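Local coordinates for protein sulfoquinovosidase (Escherichia coli, PDB 5AEG) that hydrolyses sulfoquinovosyl diacylglycerides and simple sulfoquinovosides such as sulfoquinovosyl glycerol, releasing sulfoquinovose for use as a source of carbon and sulfur, at residues 132-137 with 490-495; 475-480 with 518-523. All blocks are in the same frame, centred on the assembly; numbering follows the deposited sequence.

Contact 1: residues 132-137 with 490-495; sequences CGEQFS and ALSLAM
Gln135 and Ser492 make the single hydrogen bond across this contact. The backbone N of Gln135 gives its hydrogen to Ser492 OG over 2.9 Å, and the bond is nearly straight at 174°. With chi1 at 59°, Ser492 holds OG between its own backbone N and carbonyl carbon, where it also meets Pro488 O and Ala489 O. The hydroxyl thus takes a hydrogen from the loop and turns its own toward the preceding turn of its helix. Within segment 132-137, the Gln135 chain bends at chi2 and brings NE2 back to Cys132 O. That bond is longer, 3.3 Å, and comes from above the carbonyl plane.

Gly133 meets the helix through backbone alone. Its O lies 3.1 Å from Ser492 C, but the angle to Leu493 N is too poor for a hydrogen bond. Its phi of 86° is readily reached by glycine. Thr496 bridges the same region, bonded to Gly133 N and Ser492 O.

The contact joins two domains of a family 31 glycoside hydrolase. Segment 132-137 leaves strand 129-133 of the N-terminal beta domain, and helix 486-495 belongs to the catalytic TIM-barrel domain. The side chain of Glu134 is about 9 Å from that of Asp472, the probable proton donor.

The apolar part is Leu493 against Glu134. Leu493 CD1 lies over the flat of the carboxylate, 3.4 Å from Glu134 CD, and Leu493 CG rests 3.5 Å from Glu134 CB. With an alanine at Leu493, the methyl over the carboxylate is gone, and a gap would probably open beside Glu134, leaving His501 to hold the group. Leu493 CD2 packs on the backbone, 3.7 Å from Gly133 C. Glu134 OE2 is hydrogen-bonded to His501 NE2, and Leu493 also touches that histidine.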
# COMPACT_ATOMS: atom_id res chain seq x y z
N CYS A 132 -8.32 -1.48 -5.78
CA CYS A 132 -7.38 -0.78 -6.65
C CYS A 132 -6.09 -0.44 -5.96
O CYS A 132 -5.42 0.55 -6.34
CB CYS A 132 -7.96 0.40 -7.41
SG CYS A 132 -9.11 0.04 -8.78
N GLY A 133 -5.67 -1.30 -5.05
CA GLY A 133 -4.42 -1.13 -4.29
C GLY A 133 -4.65 -0.28 -3.07
O GLY A 133 -5.63 -0.48 -2.33
N GLU A 134 -3.75 0.68 -2.84
CA GLU A 134 -3.79 1.55 -1.65
C GLU A 134 -4.27 2.92 -2.11
O GLU A 134 -3.54 3.68 -2.76
CB GLU A 134 -2.41 1.60 -0.98
CG GLU A 134 -2.40 2.30 0.42
CD GLU A 134 -1.05 2.25 1.04
OE1 GLU A 134 -0.09 1.93 0.26
OE2 GLU A 134 -0.94 2.36 2.28
N GLN A 135 -5.50 3.23 -1.71
CA GLN A 135 -6.21 4.42 -2.02
C GLN A 135 -6.39 5.28 -0.76
O GLN A 135 -6.79 4.79 0.28
CB GLN A 135 -7.54 4.07 -2.65
CG GLN A 135 -7.36 3.40 -4.04
CD GLN A 135 -6.70 4.32 -5.07
OE1 GLN A 135 -6.79 5.58 -4.99
NE2 GLN A 135 -6.14 3.73 -6.10
N PHE A 136 -6.00 6.54 -0.87
CA PHE A 136 -5.94 7.38 0.33
C PHE A 136 -7.05 8.41 0.47
O PHE A 136 -7.21 8.97 1.56
CB PHE A 136 -4.56 8.10 0.32
CG PHE A 136 -3.39 7.23 0.63
CD1 PHE A 136 -2.73 6.57 -0.41
CD2 PHE A 136 -2.85 7.17 1.91
CE1 PHE A 136 -1.64 5.78 -0.18
CE2 PHE A 136 -1.74 6.43 2.14
CZ PHE A 136 -1.14 5.72 1.09
N SER A 137 -7.77 8.77 -0.61
CA SER A 137 -8.89 9.69 -0.55
C SER A 137 -10.28 9.06 -0.63
O SER A 137 -11.28 9.66 -0.20
CB SER A 137 -8.81 10.73 -1.70
OG SER A 137 -7.64 11.55 -1.58
N ALA A 490 -5.52 1.59 4.55
CA ALA A 490 -5.58 0.24 5.10
C ALA A 490 -6.72 -0.61 4.47
O ALA A 490 -6.52 -1.78 4.17
CB ALA A 490 -5.83 0.29 6.57
N LEU A 491 -7.88 -0.01 4.32
CA LEU A 491 -9.09 -0.72 3.94
C LEU A 491 -9.05 -1.08 2.46
O LEU A 491 -9.43 -2.20 2.08
CB LEU A 491 -10.32 0.05 4.20
CG LEU A 491 -10.60 0.33 5.71
CD1 LEU A 491 -11.84 1.17 5.86
CD2 LEU A 491 -10.69 -0.95 6.52
N SER A 492 -8.62 -0.14 1.63
CA SER A 492 -8.40 -0.42 0.20
C SER A 492 -7.42 -1.56 0.01
O SER A 492 -7.66 -2.53 -0.76
CB SER A 492 -7.95 0.86 -0.50
OG SER A 492 -6.76 1.38 0.07
N LEU A 493 -6.30 -1.52 0.72
CA LEU A 493 -5.34 -2.64 0.65
C LEU A 493 -5.89 -3.96 1.14
O LEU A 493 -5.67 -5.02 0.51
CB LEU A 493 -4.02 -2.33 1.38
CG LEU A 493 -3.09 -1.50 0.52
CD1 LEU A 493 -1.86 -1.07 1.27
CD2 LEU A 493 -2.64 -2.30 -0.74
N ALA A 494 -6.65 -3.91 2.21
CA ALA A 494 -7.32 -5.09 2.70
C ALA A 494 -8.18 -5.83 1.65
O ALA A 494 -8.13 -7.07 1.53
CB ALA A 494 -8.10 -4.74 3.95
N MET A 495 -8.92 -5.04 0.86
CA MET A 495 -9.77 -5.48 -0.23
C MET A 495 -8.98 -5.81 -1.51
O MET A 495 -9.54 -6.36 -2.44
CB MET A 495 -10.80 -4.41 -0.56
CG MET A 495 -11.79 -4.15 0.56
SD MET A 495 -12.63 -5.64 1.19
CE MET A 495 -13.70 -5.91 -0.21

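Contact 2: residues 475-480 with 518-523; sequences VDWSLD and KELLLR
The Trp477 indole meets the helix with one face and one edge. Over the face sits Leu520 CD1, 3.5 Å from the centroid of the Trp477 six-membered ring and only 2° off its normal. This is a CH-pi contact. At the edge, near the ring plane, Arg523 CG lies 3.8 Å from Trp477 CH2. The guanidinium of Arg523 is turned 85° to the indole and does not stack on it. Glu519 approaches obliquely, its CD 3.8 Å from Trp477 CZ2.

The far end of the indole also reaches the helix backbone, with Trp477 CZ2 3.5 Å from Leu520 N. Leu520 divides its two methyls between partners. Its CG is anti to the backbone N, chi1 -176°, which carries the branch out to the loop. There CD1 covers the ring, while Leu520 CD2 presses on the backbone at Val475 C, 3.3 Å away. The side chains of Val475 and Leu520 meet more loosely.

The loop is shaped by an Asx turn. Asp476 OD1 accepts from Ser478 N at 2.8 Å and from Ser478 OG at 2.7 Å, both on the same face of the carboxylate. Ser478 OG in turn takes the hydrogen of Asp481 N. Asp481 and Asp472 are calcium ligands, so this loop lies between two of them in sequence and leads from the barrel strand 468-469 toward helix 486-495.

No hydrogen bond crosses from loop to helix. Asp476 O is buried without a partner. The polar ends of the two charged residues are held by other parts of the chain: Glu519 OE2 by Gly622 N, and Arg523 NH1 by Ala653 O. Loop and helix therefore meet by packing rather than polar bonds, with Arg523 lending CB and CG, and Glu519 CG and its oblique carboxylate.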
# COMPACT_ATOMS: atom_id res chain seq x y z
N VAL A 475 2.31 16.07 8.36
CA VAL A 475 2.12 16.26 9.81
C VAL A 475 0.96 17.20 10.06
O VAL A 475 1.10 18.23 10.72
CB VAL A 475 3.45 16.70 10.49
CG1 VAL A 475 4.47 15.57 10.39
CG2 VAL A 475 4.02 18.02 9.98
N ASP A 476 -0.22 16.85 9.52
CA ASP A 476 -1.41 17.69 9.57
C ASP A 476 -2.60 16.84 9.81
O ASP A 476 -2.47 15.59 9.98
CB ASP A 476 -1.55 18.68 8.37
CG ASP A 476 -2.02 18.06 7.05
OD1 ASP A 476 -2.55 16.89 6.99
OD2 ASP A 476 -1.87 18.77 6.03
N TRP A 477 -3.74 17.50 9.90
CA TRP A 477 -5.03 16.88 10.16
C TRP A 477 -5.90 16.81 8.91
O TRP A 477 -7.16 16.67 8.98
CB TRP A 477 -5.76 17.69 11.25
CG TRP A 477 -4.97 17.89 12.57
CD1 TRP A 477 -4.14 18.93 12.89
CD2 TRP A 477 -5.00 17.03 13.73
NE1 TRP A 477 -3.64 18.75 14.15
CE2 TRP A 477 -4.18 17.63 14.71
CE3 TRP A 477 -5.70 15.85 14.05
CZ2 TRP A 477 -4.00 17.09 16.01
CZ3 TRP A 477 -5.51 15.28 15.33
CH2 TRP A 477 -4.67 15.92 16.31
N SER A 478 -5.30 16.90 7.73
CA SER A 478 -6.17 16.94 6.50
C SER A 478 -6.81 15.59 6.27
O SER A 478 -6.23 14.52 6.63
CB SER A 478 -5.37 17.36 5.28
OG SER A 478 -4.31 16.47 5.04
N LEU A 479 -7.93 15.60 5.57
CA LEU A 479 -8.55 14.36 5.12
C LEU A 479 -7.71 13.64 4.08
O LEU A 479 -7.56 12.41 4.15
CB LEU A 479 -9.93 14.65 4.54
CG LEU A 479 -11.01 15.05 5.53
CD1 LEU A 479 -12.35 15.30 4.83
CD2 LEU A 479 -11.17 13.90 6.51
N ASP A 480 -7.13 14.32 3.13
CA ASP A 480 -6.48 13.66 1.99
C ASP A 480 -5.00 13.32 2.20
O ASP A 480 -4.46 12.51 1.45
CB ASP A 480 -6.62 14.51 0.73
CG ASP A 480 -8.07 14.69 0.33
OD1 ASP A 480 -8.64 13.76 -0.18
OD2 ASP A 480 -8.63 15.76 0.57
N LYS A 518 2.41 18.25 19.47
CA LYS A 518 2.20 17.23 20.47
C LYS A 518 0.84 16.57 20.35
O LYS A 518 0.77 15.34 20.44
CB LYS A 518 2.30 17.86 21.86
CG LYS A 518 2.12 16.90 23.03
CD LYS A 518 2.55 17.68 24.30
CE LYS A 518 1.97 17.04 25.56
NZ LYS A 518 2.40 17.89 26.78
N GLU A 519 -0.20 17.35 20.17
CA GLU A 519 -1.54 16.81 20.06
C GLU A 519 -1.63 15.81 18.89
O GLU A 519 -2.20 14.73 19.06
CB GLU A 519 -2.57 17.91 19.88
CG GLU A 519 -4.00 17.43 19.85
CD GLU A 519 -4.98 18.46 19.40
OE1 GLU A 519 -4.59 19.59 19.26
OE2 GLU A 519 -6.19 18.15 19.25
N LEU A 520 -1.06 16.15 17.72
CA LEU A 520 -1.06 15.19 16.55
C LEU A 520 -0.30 13.91 16.88
O LEU A 520 -0.79 12.82 16.61
CB LEU A 520 -0.56 15.90 15.29
CG LEU A 520 -0.62 15.02 14.03
CD1 LEU A 520 -2.09 14.65 13.75
CD2 LEU A 520 -0.03 15.82 12.85
N LEU A 521 0.89 14.02 17.49
CA LEU A 521 1.63 12.87 17.85
C LEU A 521 0.82 11.94 18.76
O LEU A 521 0.81 10.75 18.57
CB LEU A 521 2.94 13.23 18.57
CG LEU A 521 3.90 12.10 18.85
CD1 LEU A 521 4.43 11.47 17.53
CD2 LEU A 521 5.11 12.58 19.65
N LEU A 522 0.20 12.49 19.79
CA LEU A 522 -0.53 11.70 20.78
C LEU A 522 -1.80 11.08 20.22
O LEU A 522 -2.06 9.90 20.48
CB LEU A 522 -0.85 12.54 22.04
CG LEU A 522 0.39 13.14 22.74
CD1 LEU A 522 0.02 13.60 24.14
CD2 LEU A 522 1.59 12.27 22.83
N ARG A 523 -2.54 11.82 19.41
CA ARG A 523 -3.69 11.23 18.72
C ARG A 523 -3.26 10.10 17.73
O ARG A 523 -3.96 9.11 17.56
CB ARG A 523 -4.41 12.29 17.96
CG ARG A 523 -5.27 13.16 18.82
CD ARG A 523 -6.44 12.45 19.42
NE ARG A 523 -7.41 13.47 19.89
CZ ARG A 523 -8.41 13.24 20.75
NH1 ARG A 523 -8.59 12.04 21.22
NH2 ARG A 523 -9.23 14.24 21.11

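Overall arrangement
Contact 1 is the core contact: all its touching residues are buried near the centre of the chain. Contact 2 lies farther out and is only partly buried. The first joins the N-terminal beta domain to the TIM-barrel domain, and the second stays within the barrel domain. Buried contact 1 pairs polar atoms across it, Gln135 N with Ser492 OG, beside its apolar packing. Contact 2 centres on an indole and a leucine, has no hydrogen bond across it, and its charged residues bond to other parts of the chain. The segments alternate along the chain, and loop 475-480 leads to the helix that carries 490-495. Ser137 OG and Asp480 OD1 are 2.8 Å apart, a probable hydrogen bond.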